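Local structure of Mlr7391 protein (Mesorhizobium loti, 3HK4) at residues A[28-31]-A[32-36]; A[44-47]-A[48-52]; A[65-68]-A[69-73]. The protein is of unknown function but has an NTF2-like fold with a SnoaL-like domain, and is putatively a polyketide cyclase. All coordinates share one frame; numbering follows the deposited sequence. Where two conformers were deposited one is given.

How the contacts relate
The three contacts are local and follow one another in series, with none enclosing or crossing another. Contact 1 is the last part of helix 22-34, up to the glycine that ends it. The chain then enters helix 38-45, whose end opens contact 2; there a tight turn between residues 47 and 50 sends the chain into strand 50-53. Contact 3 is the start of helix 66-78. Asp28 of contact 1 joins Lys44 and Tyr45 of contact 2, tying together the first two helices. Gly65 and Lys66 pair through their backbones with Ile50 and Asp48, so contact 2 is hydrogen-bonded to the start of helix 66-78. Contacts 1 and 3 do not touch, their nearest atoms lying about 8 Å apart.

Contact 1. Residues A[28-31]-A[32-36]; sequences DFTE and LLKQG
Glu31 and Gln35 meet one helical turn apart, on the outer side of helix 22-34. Gln35 N gives its hydrogen to Glu31 O at 2.9 Å, and the glutamine side chain follows its own N-H back along the helix, bringing CG to 3.2 Å from that same Glu31 O. The carboxylate of Glu31 takes no part in this, because it runs out along an extended chain to a salt bridge with Lys27, one turn earlier. A long acidic residue suits such a partly exposed position, its CB staying close to the helix while the extended chain carries the charge out to the lysine.

Leu32 lies over the preceding turn. Its CG is turned away from its own carbonyl carbon (chi1 -73°), which leans the branch back over Asp28, with CG 3.5 Å from Asp28 O. That oxygen also accepts the Leu32 N-H, at 2.9 Å. Asp28 OD1 comes no nearer than 4.1 Å to Leu32 CD1, whereas Asp28 OD2 meets Tyr45 OH and Lys44 NZ of helix 38-45.

Phe29 works on the inner side. Leu33 crosses one face of its ring at a slant, CD1 reaching 3.6 Å from Phe29 CE2, while Tyr122 meets the phenylalanine edge-to-face. Both apolar residues also touch Leu99 and Ala41, so they pack the helix against strand 96-107 and helix 38-45.

At the end of the helix, Gly36 adopts a positive phi (92°) that a side chain would obstruct, and Gly36 N bonds Leu33 O at 2.9 Å. The whole is an amphipathic helix closed by a Schellman motif, laid against the curved sheet of an NTF2-like fold.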
ATOM      1  N   ASP A  28     -25.575  -6.783   4.348  1.00 32.28           N
ATOM      2  CA  ASP A  28     -25.298  -5.393   4.736  1.00 30.58           C
ATOM      3  C   ASP A  28     -23.998  -4.929   4.072  1.00 31.07           C
ATOM      4  O   ASP A  28     -23.960  -3.892   3.434  1.00 31.84           O
ATOM      5  CB  ASP A  28     -25.226  -5.295   6.254  1.00 32.14           C
ATOM      6  CG  ASP A  28     -25.104  -3.890   6.754  1.00 32.00           C
ATOM      7  OD1 ASP A  28     -25.680  -2.980   6.144  1.00 27.96           O
ATOM      8  OD2 ASP A  28     -24.429  -3.698   7.787  1.00 30.22           O
ATOM      9  N   PHE A  29     -22.938  -5.704   4.242  1.00 28.97           N
ATOM     10  CA  PHE A  29     -21.604  -5.394   3.682  1.00 26.90           C
ATOM     11  C   PHE A  29     -21.684  -5.170   2.186  1.00 30.36           C
ATOM     12  O   PHE A  29     -21.128  -4.213   1.675  1.00 30.23           O
ATOM     13  CB  PHE A  29     -20.672  -6.556   4.042  1.00 29.37           C
ATOM     14  CG  PHE A  29     -19.261  -6.397   3.591  1.00 30.27           C
ATOM     15  CD1 PHE A  29     -18.352  -5.772   4.369  1.00 27.26           C
ATOM     16  CD2 PHE A  29     -18.835  -6.969   2.406  1.00 30.67           C
ATOM     17  CE1 PHE A  29     -17.015  -5.659   3.934  1.00 32.21           C
ATOM     18  CE2 PHE A  29     -17.526  -6.852   1.969  1.00 33.79           C
ATOM     19  CZ  PHE A  29     -16.621  -6.204   2.761  1.00 31.63           C
ATOM     20  N   THR A  30     -22.420  -6.029   1.496  1.00 30.85           N
ATOM     21  CA  THR A  30     -22.569  -5.918   0.028  1.00 31.15           C
ATOM     22  C   THR A  30     -23.291  -4.641  -0.351  1.00 29.89           C
ATOM     23  O   THR A  30     -22.882  -3.951  -1.275  1.00 30.44           O
ATOM     24  CB  THR A  30     -23.291  -7.154  -0.547  1.00 30.23           C
ATOM     25  OG1 THR A  30     -22.530  -8.304  -0.166  1.00 29.09           O
ATOM     26  CG2 THR A  30     -23.409  -7.065  -2.095  1.00 31.72           C
ATOM     27  N   GLU A  31     -24.361  -4.328   0.355  1.00 29.16           N
ATOM     28  CA  GLU A  31     -25.117  -3.128   0.065  1.00 31.70           C
ATOM     29  C   GLU A  31     -24.251  -1.895   0.281  1.00 29.74           C
ATOM     30  O   GLU A  31     -24.289  -0.946  -0.487  1.00 28.17           O
ATOM     31  CB  GLU A  31     -26.394  -3.085   0.921  1.00 33.16           C
ATOM     32  CG  GLU A  31     -27.453  -4.099   0.466  1.00 36.96           C
ATOM     33  CD  GLU A  31     -28.687  -4.181   1.395  1.00 40.19           C
ATOM     34  OE1 GLU A  31     -28.802  -3.389   2.366  1.00 46.50           O
ATOM     35  OE2 GLU A  31     -29.545  -5.066   1.150  1.00 51.29           O
ATOM     36  N   LEU A  32     -23.483  -1.894   1.365  1.00 28.09           N
ATOM     37  CA  LEU A  32     -22.583  -0.809   1.615  1.00 28.06           C
ATOM     38  C   LEU A  32     -21.555  -0.652   0.497  1.00 28.75           C
ATOM     39  O   LEU A  32     -21.307   0.482   0.003  1.00 29.09           O
ATOM     40  CB  LEU A  32     -21.921  -0.983   3.017  1.00 23.98           C
ATOM     41  CG  LEU A  32     -22.789  -0.718   4.219  1.00 26.87           C
ATOM     42  CD1 LEU A  32     -22.079  -1.226   5.539  1.00 23.06           C
ATOM     43  CD2 LEU A  32     -23.107   0.741   4.338  1.00 33.45           C
ATOM     44  N   LEU A  33     -20.986  -1.750   0.031  1.00 29.41           N
ATOM     45  CA  LEU A  33     -20.020  -1.646  -1.105  1.00 30.42           C
ATOM     46  C   LEU A  33     -20.716  -1.130  -2.350  1.00 32.50           C
ATOM     47  O   LEU A  33     -20.184  -0.205  -3.015  1.00 31.70           O
ATOM     48  CB  LEU A  33     -19.322  -2.961  -1.433  1.00 32.09           C
ATOM     49  CG  LEU A  33     -18.460  -3.611  -0.337  1.00 33.91           C
ATOM     50  CD1 LEU A  33     -17.659  -4.794  -0.935  1.00 31.96           C
ATOM     51  CD2 LEU A  33     -17.565  -2.657   0.388  1.00 37.77           C
ATOM     52  N   LYS A  34     -21.891  -1.679  -2.677  1.00 31.35           N
ATOM     53  CA  LYS A  34     -22.640  -1.183  -3.843  1.00 33.14           C
ATOM     54  C   LYS A  34     -22.918   0.320  -3.781  1.00 33.30           C
ATOM     55  O   LYS A  34     -22.894   1.004  -4.802  1.00 35.95           O
ATOM     56  CB  LYS A  34     -23.979  -1.885  -3.993  1.00 37.02           C
ATOM     57  CG  LYS A  34     -23.885  -3.323  -4.419  1.00 38.96           C
ATOM     58  CD  LYS A  34     -25.286  -3.858  -4.573  1.00 38.22           C
ATOM     59  CE  LYS A  34     -25.280  -5.271  -5.024  1.00 48.79           C
ATOM     60  NZ  LYS A  34     -26.652  -5.749  -5.154  1.00 42.36           N
ATOM     61  N   GLN A  35     -23.227   0.811  -2.582  1.00 32.79           N
ATOM     62  CA  GLN A  35     -23.521   2.236  -2.336  1.00 33.29           C
ATOM     63  C   GLN A  35     -22.284   3.129  -2.341  1.00 32.13           C
ATOM     64  O   GLN A  35     -22.396   4.349  -2.258  1.00 37.72           O
ATOM     65  CB  GLN A  35     -24.255   2.381  -1.021  1.00 32.58           C
ATOM     66  CG  GLN A  35     -25.692   1.822  -1.065  1.00 35.64           C
ATOM     67  CD  GLN A  35     -26.284   1.551   0.314  1.00 38.57           C
ATOM     68  OE1 GLN A  35     -25.787   2.059   1.329  1.00 47.40           O
ATOM     69  NE2 GLN A  35     -27.333   0.720   0.357  1.00 41.51           N
ATOM     70  N   GLY A  36     -21.116   2.521  -2.383  1.00 32.70           N
ATOM     71  CA  GLY A  36     -19.839   3.218  -2.440  1.00 34.10           C
ATOM     72  C   GLY A  36     -19.244   3.459  -1.075  1.00 35.40           C
ATOM     73  O   GLY A  36     -18.232   4.103  -1.003  1.00 33.98           O
TER

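Contact 2. Residues A[44-47]-A[48-52]; sequences KYNA and DDIAS
Asp48 and Asn46 hold one water between them, which donates to Asp48 OD1 at 2.6 Å and to Asn46 O at 3.0 Å. The water thus links the carboxylate of one residue to the backbone of the other on the approach to the corner of the chain. Asn46 O has a further, weak partner in Lys66 NZ. An aspartate suits this exposed turn position, where a charged carboxylate can stay hydrated and accept hydrogens from water.

The corner itself is a type I beta turn from Ala47 to Ile50. Ile50 N bonds Ala47 O at 3.0 Å, the donor standing well above the carbonyl plane. Beside the turn, the methyl of Ala47 lies 3.5 Å from Asp49 OD1; the alanine is buried, and its small side chain fits close there.

Ile50 and Asn46 meet at a slant. With CG1 opposite its backbone N (chi1 -175°), Ile50 carries CD1 out to 3.3 Å from Asn46 OD1 and 3.5 Å from Asn46 CG, a contact between a methyl and an amide. Both residues also touch Leu69 and Ile129.

The turn joins the short strand 46-47, which follows helix 38-45, to strand 50-53 on another sheet or face: strand 128-135 pairs with the backbone at Tyr45, Ala47 and Ala51, while helix 66-78 packs against Asn46 and Ile50.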
ATOM      1  N   LYS A  44     -17.044  -1.014   9.896  1.00 25.63           N
ATOM      2  CA  LYS A  44     -18.087  -1.774  10.611  1.00 27.71           C
ATOM      3  C   LYS A  44     -17.772  -3.253  10.798  1.00 28.55           C
ATOM      4  O   LYS A  44     -18.035  -3.846  11.854  1.00 28.46           O
ATOM      5  CB  LYS A  44     -19.449  -1.644   9.876  1.00 29.11           C
ATOM      6  CG  LYS A  44     -20.676  -2.222  10.639  1.00 27.48           C
ATOM      7  CD  LYS A  44     -21.960  -1.919   9.934  1.00 26.97           C
ATOM      8  CE  LYS A  44     -23.131  -2.538  10.598  1.00 33.21           C
ATOM      9  NZ  LYS A  44     -24.342  -2.045   9.906  1.00 30.49           N
ATOM     10  N   TYR A  45     -17.172  -3.858   9.787  1.00 28.39           N
ATOM     11  CA  TYR A  45     -17.064  -5.300   9.798  1.00 30.39           C
ATOM     12  C   TYR A  45     -15.677  -5.897   9.887  1.00 28.34           C
ATOM     13  O   TYR A  45     -15.576  -7.053  10.240  1.00 28.48           O
ATOM     14  CB  TYR A  45     -17.765  -5.855   8.537  1.00 30.59           C
ATOM     15  CG  TYR A  45     -19.279  -5.727   8.603  1.00 27.93           C
ATOM     16  CD1 TYR A  45     -19.985  -6.438   9.532  1.00 23.79           C
ATOM     17  CD2 TYR A  45     -19.980  -4.903   7.745  1.00 22.37           C
ATOM     18  CE1 TYR A  45     -21.324  -6.342   9.655  1.00 26.74           C
ATOM     19  CE2 TYR A  45     -21.356  -4.801   7.840  1.00 24.01           C
ATOM     20  CZ  TYR A  45     -22.029  -5.572   8.782  1.00 27.70           C
ATOM     21  OH  TYR A  45     -23.402  -5.503   8.971  1.00 28.02           O
ATOM     22  N   ASN A  46     -14.623  -5.156   9.575  1.00 28.33           N
ATOM     23  CA  ASN A  46     -13.310  -5.784   9.555  1.00 27.09           C
ATOM     24  C   ASN A  46     -12.824  -6.079  10.945  1.00 27.42           C
ATOM     25  O   ASN A  46     -12.958  -5.262  11.843  1.00 31.06           O
ATOM     26  CB  ASN A  46     -12.251  -4.954   8.871  1.00 29.19           C
ATOM     27  CG  ASN A  46     -12.438  -4.850   7.380  1.00 30.32           C
ATOM     28  OD1 ASN A  46     -13.203  -5.613   6.752  1.00 33.89           O
ATOM     29  ND2 ASN A  46     -11.639  -3.954   6.770  1.00 30.36           N
ATOM     30  N   ALA A  47     -12.247  -7.252  11.124  1.00 28.11           N
ATOM     31  CA  ALA A  47     -11.641  -7.606  12.419  1.00 26.67           C
ATOM     32  C   ALA A  47     -10.388  -6.791  12.554  1.00 28.99           C
ATOM     33  O   ALA A  47      -9.774  -6.431  11.549  1.00 31.46           O
ATOM     34  CB  ALA A  47     -11.281  -9.088  12.449  1.00 25.90           C
ATOM     35  N   ASP A  48      -9.983  -6.469  13.774  1.00 28.94           N
ATOM     36  CA  ASP A  48      -8.775  -5.663  13.985  1.00 30.63           C
ATOM     37  C   ASP A  48      -7.521  -6.279  13.357  1.00 33.24           C
ATOM     38  O   ASP A  48      -6.581  -5.581  12.975  1.00 31.15           O
ATOM     39  CB  ASP A  48      -8.509  -5.519  15.476  1.00 35.31           C
ATOM     40  CG  ASP A  48      -9.510  -4.602  16.176  1.00 43.80           C
ATOM     41  OD1 ASP A  48     -10.292  -3.885  15.497  1.00 44.80           O
ATOM     42  OD2 ASP A  48      -9.482  -4.610  17.436  1.00 46.23           O
ATOM     43  N   ASP A  49      -7.511  -7.609  13.295  1.00 34.01           N
ATOM     44  CA  ASP A  49      -6.408  -8.349  12.729  1.00 33.43           C
ATOM     45  C   ASP A  49      -6.760  -8.935  11.357  1.00 32.20           C
ATOM     46  O   ASP A  49      -6.243  -9.978  10.989  1.00 35.23           O
ATOM     47  CB  ASP A  49      -5.979  -9.441  13.700  1.00 34.61           C
ATOM     48  CG  ASP A  49      -7.069 -10.451  14.003  1.00 38.38           C
ATOM     49  OD1 ASP A  49      -8.257 -10.203  13.745  1.00 43.52           O
ATOM     50  OD2 ASP A  49      -6.736 -11.510  14.541  1.00 38.75           O
ATOM     51  N   ILE A  50      -7.637  -8.270  10.604  1.00 30.01           N
ATOM     52  CA  ILE A  50      -7.992  -8.756   9.300  1.00 27.12           C
ATOM     53  C   ILE A  50      -6.752  -8.999   8.380  1.00 30.49           C
ATOM     54  O   ILE A  50      -5.884  -8.150   8.275  1.00 32.27           O
ATOM     55  CB  ILE A  50      -8.988  -7.795   8.602  1.00 28.95           C
ATOM     56  CG1 ILE A  50      -9.444  -8.395   7.285  1.00 30.23           C
ATOM     57  CG2 ILE A  50      -8.381  -6.334   8.487  1.00 22.16           C
ATOM     58  CD1 ILE A  50     -10.692  -7.786   6.613  1.00 28.28           C
ATOM     59  N   ALA A  51      -6.716 -10.165   7.707  1.00 29.96           N
ATOM     60  CA  ALA A  51      -5.686 -10.518   6.716  1.00 28.48           C
ATOM     61  C   ALA A  51      -6.280 -10.336   5.322  1.00 29.89           C
ATOM     62  O   ALA A  51      -7.381 -10.763   5.076  1.00 28.12           O
ATOM     63  CB  ALA A  51      -5.266 -11.972   6.915  1.00 30.39           C
ATOM     64  N   SER A  52      -5.567  -9.659   4.428  1.00 25.81           N
ATOM     65  CA  SER A  52      -6.052  -9.388   3.088  1.00 26.63           C
ATOM     66  C   SER A  52      -5.040  -9.946   2.115  1.00 28.41           C
ATOM     67  O   SER A  52      -3.855  -9.614   2.191  1.00 30.05           O
ATOM     68  CB  SER A  52      -6.196  -7.894   2.889  1.00 25.35           C
ATOM     69  OG  SER A  52      -6.748  -7.583   1.584  1.00 34.28           O
TER
HETATM   70  O   HOH W   1     -12.695  -4.035  14.606  1.00 47.48           O

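Contact 3. Residues A[65-68]-A[69-73]; sequences GKEA and LRQKS
Gly65 and Leu69 make the first turn of helix 66-78, where Leu69 N bonds Gly65 O at 3.2 Å. Gly65 is the N-cap residue, and its positive phi (113°) would jam a side chain against the preceding carbonyl. The closely packed part belongs to the buried residues that follow. Leu69 turns its branched end to Ile50 and Ser52 of the adjoining strand, as befits a buried aliphatic residue. Ala68 brings only a methyl, small enough for the helix to approach Asn79 of the second subunit, and Lys72 N closes the next turn on Ala68 O at 2.9 Å. Gln71, also buried, has its N bonded to Glu67 O at 3.0 Å, and its side chain packs on Gln71 of the second subunit.

The solvent side is looser and polar. Glu67 bends at chi2 (70°) and runs beside Arg70, OE2 forming a salt bridge to Arg70 NH1 at 3.2 Å. OE2 comes in obliquely, OE1 lies in plane at the guanidinium edge, and the carboxylate and guanidinium planes stand nearly perpendicular. Since Glu67 was modelled in two conformers, this bridge is doubtful as a permanent tie. The same caution applies to the water linking Glu67 OE2 with Gln71 NE2. Exposed Ser73 folds its hydroxyl back onto its own helix: Leu69 O is gripped by Ser73 N at 2.8 Å and by Ser73 OG at 2.6 Å, the two donors arriving from opposite faces of the carbonyl plane.

The arrangement is the start of an amphipathic helix with glycine at the N-cap position, with one flank on strand 50-53 of the NTF2-like fold and another at the subunit interface.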
ATOM      1  N   GLY A  65      -3.873  -6.467   9.589  1.00 33.20           N
ATOM      2  CA  GLY A  65      -4.264  -5.366  10.478  1.00 32.12           C
ATOM      3  C   GLY A  65      -5.346  -4.551   9.813  1.00 30.63           C
ATOM      4  O   GLY A  65      -5.303  -4.332   8.608  1.00 29.91           O
ATOM      5  N   LYS A  66      -6.290  -4.058  10.620  1.00 30.37           N
ATOM      6  CA  LYS A  66      -7.434  -3.259  10.113  1.00 30.07           C
ATOM      7  C   LYS A  66      -7.002  -1.875   9.599  1.00 28.08           C
ATOM      8  O   LYS A  66      -7.405  -1.402   8.484  1.00 28.01           O
ATOM      9  CB  LYS A  66      -8.496  -3.165  11.234  1.00 28.32           C
ATOM     10  CG  LYS A  66      -9.774  -2.444  10.862  1.00 29.02           C
ATOM     11  CD  LYS A  66     -10.833  -2.571  11.926  1.00 32.75           C
ATOM     12  CE  LYS A  66     -12.104  -1.832  11.553  1.00 27.52           C
ATOM     13  NZ  LYS A  66     -13.207  -1.987  12.576  1.00 28.02           N
ATOM     14  N   GLU A  67      -6.160  -1.233  10.382  0.80 33.02           N
ATOM     15  CA  GLU A  67      -5.661   0.084  10.032  0.80 32.03           C
ATOM     16  C   GLU A  67      -4.770  -0.015   8.813  0.80 29.41           C
ATOM     17  O   GLU A  67      -4.842   0.841   7.930  0.80 33.47           O
ATOM     18  CB  GLU A  67      -4.902   0.703  11.203  0.80 35.18           C
ATOM     19  CG  GLU A  67      -4.526   2.147  10.975  0.80 37.84           C
ATOM     20  CD  GLU A  67      -5.702   3.107  10.987  0.80 42.95           C
ATOM     21  OE1 GLU A  67      -6.826   2.729  11.379  0.80 46.40           O
ATOM     22  OE2 GLU A  67      -5.482   4.286  10.627  0.80 58.51           O
ATOM     23  N   ALA A  68      -3.978  -1.083   8.727  1.00 29.31           N
ATOM     24  CA  ALA A  68      -3.117  -1.328   7.539  1.00 29.65           C
ATOM     25  C   ALA A  68      -4.005  -1.386   6.317  1.00 28.22           C
ATOM     26  O   ALA A  68      -3.691  -0.801   5.296  1.00 31.09           O
ATOM     27  CB  ALA A  68      -2.380  -2.637   7.650  1.00 28.03           C
ATOM     28  N   LEU A  69      -5.146  -2.054   6.417  1.00 30.67           N
ATOM     29  CA  LEU A  69      -6.028  -2.175   5.221  1.00 28.03           C
ATOM     30  C   LEU A  69      -6.638  -0.861   4.837  1.00 26.06           C
ATOM     31  O   LEU A  69      -6.917  -0.609   3.675  1.00 29.80           O
ATOM     32  CB  LEU A  69      -7.086  -3.252   5.424  1.00 32.92           C
ATOM     33  CG  LEU A  69      -7.882  -3.807   4.240  1.00 35.86           C
ATOM     34  CD1 LEU A  69      -6.942  -4.414   3.199  1.00 32.33           C
ATOM     35  CD2 LEU A  69      -8.941  -4.850   4.740  1.00 30.23           C
ATOM     36  N   ARG A  70      -6.940  -0.020   5.817  1.00 28.04           N
ATOM     37  CA  ARG A  70      -7.460   1.299   5.560  1.00 28.33           C
ATOM     38  C   ARG A  70      -6.416   2.110   4.768  1.00 30.75           C
ATOM     39  O   ARG A  70      -6.737   2.882   3.842  1.00 28.39           O
ATOM     40  CB  ARG A  70      -7.800   1.944   6.924  1.00 31.99           C
ATOM     41  CG  ARG A  70      -8.411   3.248   6.846  1.00 36.36           C
ATOM     42  CD  ARG A  70      -8.621   3.791   8.242  1.00 41.35           C
ATOM     43  NE  ARG A  70      -8.875   5.220   8.121  1.00 53.10           N
ATOM     44  CZ  ARG A  70      -8.732   6.124   9.088  1.00 53.93           C
ATOM     45  NH1 ARG A  70      -8.272   5.779  10.280  1.00 56.32           N
ATOM     46  NH2 ARG A  70      -9.024   7.401   8.835  1.00 54.05           N
ATOM     47  N   GLN A  71      -5.148   1.940   5.139  1.00 28.96           N
ATOM     48  CA  GLN A  71      -4.077   2.650   4.441  1.00 29.72           C
ATOM     49  C   GLN A  71      -3.911   2.140   3.040  1.00 27.92           C
ATOM     50  O   GLN A  71      -3.766   2.907   2.105  1.00 30.72           O
ATOM     51  CB  GLN A  71      -2.789   2.513   5.239  1.00 30.24           C
ATOM     52  CG  GLN A  71      -2.834   3.293   6.547  1.00 28.04           C
ATOM     53  CD  GLN A  71      -1.928   2.781   7.656  1.00 35.74           C
ATOM     54  OE1 GLN A  71      -1.232   1.784   7.501  1.00 35.20           O
ATOM     55  NE2 GLN A  71      -1.907   3.519   8.813  1.00 35.59           N
ATOM     56  N   LYS A  72      -3.898   0.832   2.872  1.00 29.12           N
ATOM     57  CA  LYS A  72      -3.803   0.236   1.551  1.00 26.95           C
ATOM     58  C   LYS A  72      -4.973   0.723   0.709  1.00 29.59           C
ATOM     59  O   LYS A  72      -4.835   1.066  -0.483  1.00 30.91           O
ATOM     60  CB  LYS A  72      -3.888  -1.294   1.679  1.00 29.92           C
ATOM     61  CG  LYS A  72      -3.873  -2.025   0.311  1.00 36.64           C
ATOM     62  CD  LYS A  72      -3.746  -3.554   0.407  1.00 38.02           C
ATOM     63  CE  LYS A  72      -5.078  -4.296   0.059  1.00 52.25           C
ATOM     64  NZ  LYS A  72      -5.011  -5.838  -0.101  1.00 46.28           N
ATOM     65  N   SER A  73      -6.150   0.743   1.319  1.00 29.48           N
ATOM     66  CA  SER A  73      -7.357   1.133   0.566  1.00 27.53           C
ATOM     67  C   SER A  73      -7.284   2.576   0.153  1.00 30.54           C
ATOM     68  O   SER A  73      -7.689   2.942  -0.932  1.00 28.60           O
ATOM     69  CB  SER A  73      -8.598   0.885   1.424  1.00 29.10           C
ATOM     70  OG  SER A  73      -8.698  -0.476   1.797  1.00 39.72           O
TER
HETATM   71  O   HOH W   2      -4.095   5.349   8.786  1.00 40.66           O